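Local coordinates for protein transcriptional regulator (Streptococcus thermophilus LMD-9, PDB 5JUF) that probably activates transcription of competence genes as the peptide-responsive quorum sensor of the ComRS cell-to-cell communication system, at residues 149-158 / 183-194. Residues are numbered along the deposited sequence; the frame is centred on the assembly and turned at random.
Sequences FEQVKRKRKF and LFERIIKRVLNQ. With SO4 (sulfate ion), chain D.
Gln194 reads the backbone of the loop 156-158 with both ends of its amide. Its OE1 accepts a nearly straight hydrogen bond from Phe158 N (2.8 Å, 171°), the donor standing above the amide plane, while NE2 gives one hydrogen to Arg156 O at 2.8 Å and the other to Arg190 O, both in the amide plane. Three bonds thus fix the rotation of this buried amide, which a bend at chi2 (-48°) folds back against Phe158. The two side chains cross at about a right angle, ring and amide planes 35° apart; the ring turns its edge to Val191 N, with CE2 near Val191 CG2 and 3.6 Å from Arg190 CB. Arg186 NH1 bonds Lys153 O at 3.0 Å from above the carbonyl plane and lies alongside the Lys153 methylenes. Phe149 meets Leu183 CD2 with its ring edge. The extended Arg190 carries its guanidinium between Arg186 CG, over the centre of one face, and Arg156 CG, offset over the other. Arginine and glutamine suit helix 181-192 here, since their long donors reach carbonyls of the turn and loop following helix 139-152, tying them together within the ComR tetratricopeptide region. The gathered positive charge probably attracts anions: Arg190 NH2 and Lys189 NZ bond a sulfate, likely from the crystallisation liquor.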
loop_
_atom_site.group_PDB
_atom_site.type_symbol
_atom_site.label_atom_id
_atom_site.label_comp_id
_atom_site.label_asym_id
_atom_site.label_seq_id
_atom_site.Cartn_x
_atom_site.Cartn_y
_atom_site.Cartn_z
ATOM N N PHE A 149 -1.553 9.408 4.993
ATOM C CA PHE A 149 -0.925 8.635 6.061
ATOM C C PHE A 149 -1.352 9.121 7.449
ATOM O O PHE A 149 -1.483 8.313 8.380
ATOM C CB PHE A 149 0.598 8.670 5.929
ATOM C CG PHE A 149 1.302 7.792 6.926
ATOM C CD1 PHE A 149 1.072 6.421 6.941
ATOM C CD2 PHE A 149 2.179 8.331 7.852
ATOM C CE1 PHE A 149 1.709 5.602 7.862
ATOM C CE2 PHE A 149 2.825 7.511 8.773
ATOM C CZ PHE A 149 2.585 6.148 8.777
ATOM N N GLU A 150 -1.532 10.438 7.629
ATOM C CA GLU A 150 -2.084 10.916 8.899
ATOM C C GLU A 150 -3.445 10.283 9.177
ATOM O O GLU A 150 -3.782 9.994 10.330
ATOM C CB GLU A 150 -2.213 12.452 8.897
ATOM C CG GLU A 150 -0.880 13.224 8.867
ATOM C CD GLU A 150 -0.132 13.228 10.205
ATOM O OE1 GLU A 150 -0.623 12.627 11.176
ATOM O OE2 GLU A 150 0.947 13.854 10.290
ATOM N N GLN A 151 -4.231 10.050 8.135
ATOM C CA GLN A 151 -5.520 9.384 8.298
ATOM C C GLN A 151 -5.357 7.884 8.526
ATOM O O GLN A 151 -6.019 7.314 9.397
ATOM C CB GLN A 151 -6.388 9.662 7.068
ATOM C CG GLN A 151 -6.777 11.146 6.984
ATOM C CD GLN A 151 -7.456 11.523 5.687
ATOM O OE1 GLN A 151 -7.118 11.003 4.620
ATOM N NE2 GLN A 151 -8.400 12.460 5.763
ATOM N N VAL A 152 -4.486 7.229 7.764
ATOM C CA VAL A 152 -4.340 5.777 7.899
ATOM C C VAL A 152 -3.748 5.418 9.254
ATOM O O VAL A 152 -4.128 4.413 9.865
ATOM C CB VAL A 152 -3.480 5.219 6.752
ATOM C CG1 VAL A 152 -3.113 3.756 7.007
ATOM C CG2 VAL A 152 -4.216 5.332 5.451
ATOM N N LYS A 153 -2.809 6.232 9.755
ATOM C CA LYS A 153 -2.134 5.872 10.995
ATOM C C LYS A 153 -3.068 5.904 12.200
ATOM O O LYS A 153 -2.719 5.355 13.250
ATOM C CB LYS A 153 -0.918 6.786 11.230
ATOM C CG LYS A 153 -1.259 8.096 11.890
ATOM C CD LYS A 153 -0.004 8.865 12.271
ATOM C CE LYS A 153 0.852 9.143 11.060
ATOM N NZ LYS A 153 2.022 10.022 11.376
ATOM N N ARG A 154 -4.253 6.505 12.068
ATOM C CA ARG A 154 -5.261 6.470 13.120
ATOM C C ARG A 154 -6.211 5.276 13.013
ATOM O O ARG A 154 -6.936 4.995 13.978
ATOM C CB ARG A 154 -6.093 7.759 13.115
ATOM C CG ARG A 154 -5.300 9.054 13.116
ATOM C CD ARG A 154 -6.246 10.255 13.213
ATOM N NE ARG A 154 -5.802 11.416 12.439
ATOM C CZ ARG A 154 -6.366 12.621 12.521
ATOM N NH1 ARG A 154 -5.919 13.640 11.784
ATOM N NH2 ARG A 154 -7.382 12.807 13.356
ATOM N N LYS A 155 -6.218 4.569 11.884
ATOM C CA LYS A 155 -7.143 3.468 11.639
ATOM C C LYS A 155 -6.637 2.158 12.239
ATOM O O LYS A 155 -5.437 1.954 12.431
ATOM C CB LYS A 155 -7.350 3.274 10.127
ATOM C CG LYS A 155 -7.950 4.529 9.428
ATOM C CD LYS A 155 -8.154 4.313 7.920
ATOM C CE LYS A 155 -9.296 3.338 7.640
ATOM N NZ LYS A 155 -9.685 3.278 6.192
ATOM N N ARG A 156 -7.585 1.251 12.517
ATOM C CA ARG A 156 -7.271 -0.112 12.919
ATOM C C ARG A 156 -7.678 -1.156 11.895
ATOM O O ARG A 156 -7.146 -2.274 11.934
ATOM C CB ARG A 156 -7.931 -0.433 14.270
ATOM C CG ARG A 156 -7.263 0.340 15.385
ATOM C CD ARG A 156 -8.086 0.435 16.660
ATOM N NE ARG A 156 -7.731 1.681 17.336
ATOM C CZ ARG A 156 -6.777 1.791 18.253
ATOM N NH1 ARG A 156 -6.090 0.721 18.631
ATOM N NH2 ARG A 156 -6.512 2.970 18.796
ATOM N N LYS A 157 -8.588 -0.824 10.979
ATOM C CA LYS A 157 -8.979 -1.701 9.877
ATOM C C LYS A 157 -8.523 -1.054 8.575
ATOM O O LYS A 157 -8.906 0.083 8.287
ATOM C CB LYS A 157 -10.496 -1.916 9.852
ATOM C CG LYS A 157 -11.154 -2.005 11.218
ATOM C CD LYS A 157 -10.609 -3.162 12.041
ATOM C CE LYS A 157 -11.182 -3.145 13.454
ATOM N NZ LYS A 157 -10.425 -4.052 14.367
ATOM N N PHE A 158 -7.717 -1.770 7.792
ATOM C CA PHE A 158 -7.068 -1.206 6.608
ATOM C C PHE A 158 -7.697 -1.787 5.347
ATOM O O PHE A 158 -7.813 -3.011 5.218
ATOM C CB PHE A 158 -5.562 -1.498 6.610
ATOM C CG PHE A 158 -4.819 -0.958 7.818
ATOM C CD1 PHE A 158 -5.040 0.350 8.285
ATOM C CD2 PHE A 158 -3.885 -1.742 8.469
ATOM C CE1 PHE A 158 -4.348 0.840 9.383
ATOM C CE2 PHE A 158 -3.181 -1.251 9.573
ATOM C CZ PHE A 158 -3.410 0.042 10.029
ATOM N N LEU A 183 5.780 4.605 16.375
ATOM C CA LEU A 183 4.905 4.563 15.203
ATOM C C LEU A 183 5.049 3.245 14.441
ATOM O O LEU A 183 4.051 2.648 14.009
ATOM C CB LEU A 183 5.216 5.733 14.279
ATOM C CG LEU A 183 4.455 5.732 12.947
ATOM C CD1 LEU A 183 2.963 5.856 13.219
ATOM C CD2 LEU A 183 4.958 6.868 12.059
ATOM N N PHE A 184 6.285 2.786 14.242
ATOM C CA PHE A 184 6.496 1.562 13.477
ATOM C C PHE A 184 5.831 0.377 14.167
ATOM O O PHE A 184 5.118 -0.412 13.530
ATOM C CB PHE A 184 7.998 1.340 13.273
ATOM C CG PHE A 184 8.347 0.139 12.425
ATOM C CD1 PHE A 184 7.891 0.021 11.123
ATOM C CD2 PHE A 184 9.180 -0.849 12.921
ATOM C CE1 PHE A 184 8.232 -1.077 10.350
ATOM C CE2 PHE A 184 9.529 -1.942 12.150
ATOM C CZ PHE A 184 9.056 -2.056 10.865
ATOM N N GLU A 185 6.022 0.261 15.488
ATOM C CA GLU A 185 5.398 -0.822 16.245
ATOM C C GLU A 185 3.879 -0.757 16.161
ATOM O O GLU A 185 3.212 -1.790 16.053
ATOM C CB GLU A 185 5.841 -0.765 17.708
ATOM C CG GLU A 185 7.306 -1.115 17.940
ATOM C CD GLU A 185 7.619 -2.568 17.643
ATOM O OE1 GLU A 185 8.805 -2.885 17.416
ATOM O OE2 GLU A 185 6.680 -3.391 17.637
ATOM N N ARG A 186 3.319 0.450 16.259
ATOM C CA ARG A 186 1.878 0.627 16.142
ATOM C C ARG A 186 1.375 0.171 14.777
ATOM O O ARG A 186 0.386 -0.564 14.684
ATOM C CB ARG A 186 1.529 2.094 16.385
ATOM C CG ARG A 186 0.048 2.402 16.441
ATOM C CD ARG A 186 -0.174 3.834 16.948
ATOM N NE ARG A 186 -0.533 4.763 15.876
ATOM C CZ ARG A 186 -0.310 6.073 15.916
ATOM N NH1 ARG A 186 -0.673 6.840 14.902
ATOM N NH2 ARG A 186 0.295 6.615 16.963
ATOM N N ILE A 187 2.048 0.593 13.703
ATOM C CA ILE A 187 1.650 0.162 12.363
ATOM C C ILE A 187 1.801 -1.349 12.216
ATOM O O ILE A 187 0.907 -2.023 11.689
ATOM C CB ILE A 187 2.458 0.919 11.294
ATOM C CG1 ILE A 187 2.193 2.423 11.369
ATOM C CG2 ILE A 187 2.111 0.418 9.871
ATOM C CD1 ILE A 187 0.780 2.825 10.985
ATOM N N ILE A 188 2.935 -1.902 12.672
ATOM C CA ILE A 188 3.185 -3.349 12.581
ATOM C C ILE A 188 2.047 -4.126 13.223
ATOM O O ILE A 188 1.500 -5.068 12.638
ATOM C CB ILE A 188 4.518 -3.722 13.270
ATOM C CG1 ILE A 188 5.737 -3.242 12.500
ATOM C CG2 ILE A 188 4.614 -5.225 13.491
ATOM C CD1 ILE A 188 5.462 -2.863 11.126
ATOM N N LYS A 189 1.726 -3.776 14.472
ATOM C CA LYS A 189 0.717 -4.507 15.228
ATOM C C LYS A 189 -0.624 -4.495 14.512
ATOM O O LYS A 189 -1.329 -5.507 14.483
ATOM C CB LYS A 189 0.571 -3.906 16.625
ATOM C CG LYS A 189 -0.665 -4.418 17.381
ATOM C CD LYS A 189 -0.877 -3.752 18.746
ATOM C CE LYS A 189 -2.133 -4.304 19.426
ATOM N NZ LYS A 189 -2.355 -3.782 20.804
ATOM N N ARG A 190 -1.005 -3.353 13.940
ATOM C CA ARG A 190 -2.305 -3.291 13.288
ATOM C C ARG A 190 -2.302 -4.089 11.988
ATOM O O ARG A 190 -3.284 -4.769 11.675
ATOM C CB ARG A 190 -2.710 -1.836 13.078
ATOM C CG ARG A 190 -3.111 -1.188 14.421
ATOM C CD ARG A 190 -3.270 0.320 14.310
ATOM N NE ARG A 190 -3.345 0.908 15.640
ATOM C CZ ARG A 190 -3.534 2.198 15.879
ATOM N NH1 ARG A 190 -3.675 3.044 14.868
ATOM N NH2 ARG A 190 -3.578 2.639 17.134
ATOM N N VAL A 191 -1.197 -4.064 11.244
ATOM C CA VAL A 191 -1.128 -4.869 10.026
ATOM C C VAL A 191 -1.266 -6.354 10.355
ATOM O O VAL A 191 -1.954 -7.106 9.648
ATOM C CB VAL A 191 0.169 -4.570 9.252
ATOM C CG1 VAL A 191 0.408 -5.645 8.172
ATOM C CG2 VAL A 191 0.110 -3.165 8.606
ATOM N N LEU A 192 -0.637 -6.792 11.448
ATOM C CA LEU A 192 -0.718 -8.193 11.857
ATOM C C LEU A 192 -2.119 -8.596 12.295
ATOM O O LEU A 192 -2.427 -9.794 12.317
ATOM C CB LEU A 192 0.275 -8.457 12.991
ATOM C CG LEU A 192 1.755 -8.427 12.602
ATOM C CD1 LEU A 192 2.639 -8.463 13.849
ATOM C CD2 LEU A 192 2.063 -9.621 11.675
ATOM N N ASN A 193 -2.965 -7.630 12.652
ATOM C CA ASN A 193 -4.319 -7.885 13.110
ATOM C C ASN A 193 -5.356 -7.847 11.989
ATOM O O ASN A 193 -6.533 -8.084 12.261
ATOM C CB ASN A 193 -4.719 -6.855 14.186
ATOM C CG ASN A 193 -3.932 -7.002 15.480
ATOM O OD1 ASN A 193 -3.448 -8.081 15.816
ATOM N ND2 ASN A 193 -3.815 -5.907 16.221
ATOM N N GLN A 194 -4.972 -7.504 10.758
ATOM C CA GLN A 194 -5.926 -7.532 9.653
ATOM C C GLN A 194 -6.405 -8.956 9.391
ATOM O O GLN A 194 -5.639 -9.927 9.496
ATOM C CB GLN A 194 -5.299 -6.947 8.385
ATOM C CG GLN A 194 -4.876 -5.478 8.512
ATOM C CD GLN A 194 -5.962 -4.621 9.127
ATOM O OE1 GLN A 194 -7.004 -4.379 8.511
ATOM N NE2 GLN A 194 -5.737 -4.172 10.358
HETATM S S SO4 D . -4.146 -0.827 19.100
HETATM O O1 SO4 D . -3.915 -1.511 20.370
HETATM O O2 SO4 D . -3.880 -1.740 17.991
HETATM O O3 SO4 D . -5.536 -0.376 19.044
HETATM O O4 SO4 D . -3.259 0.333 19.014
#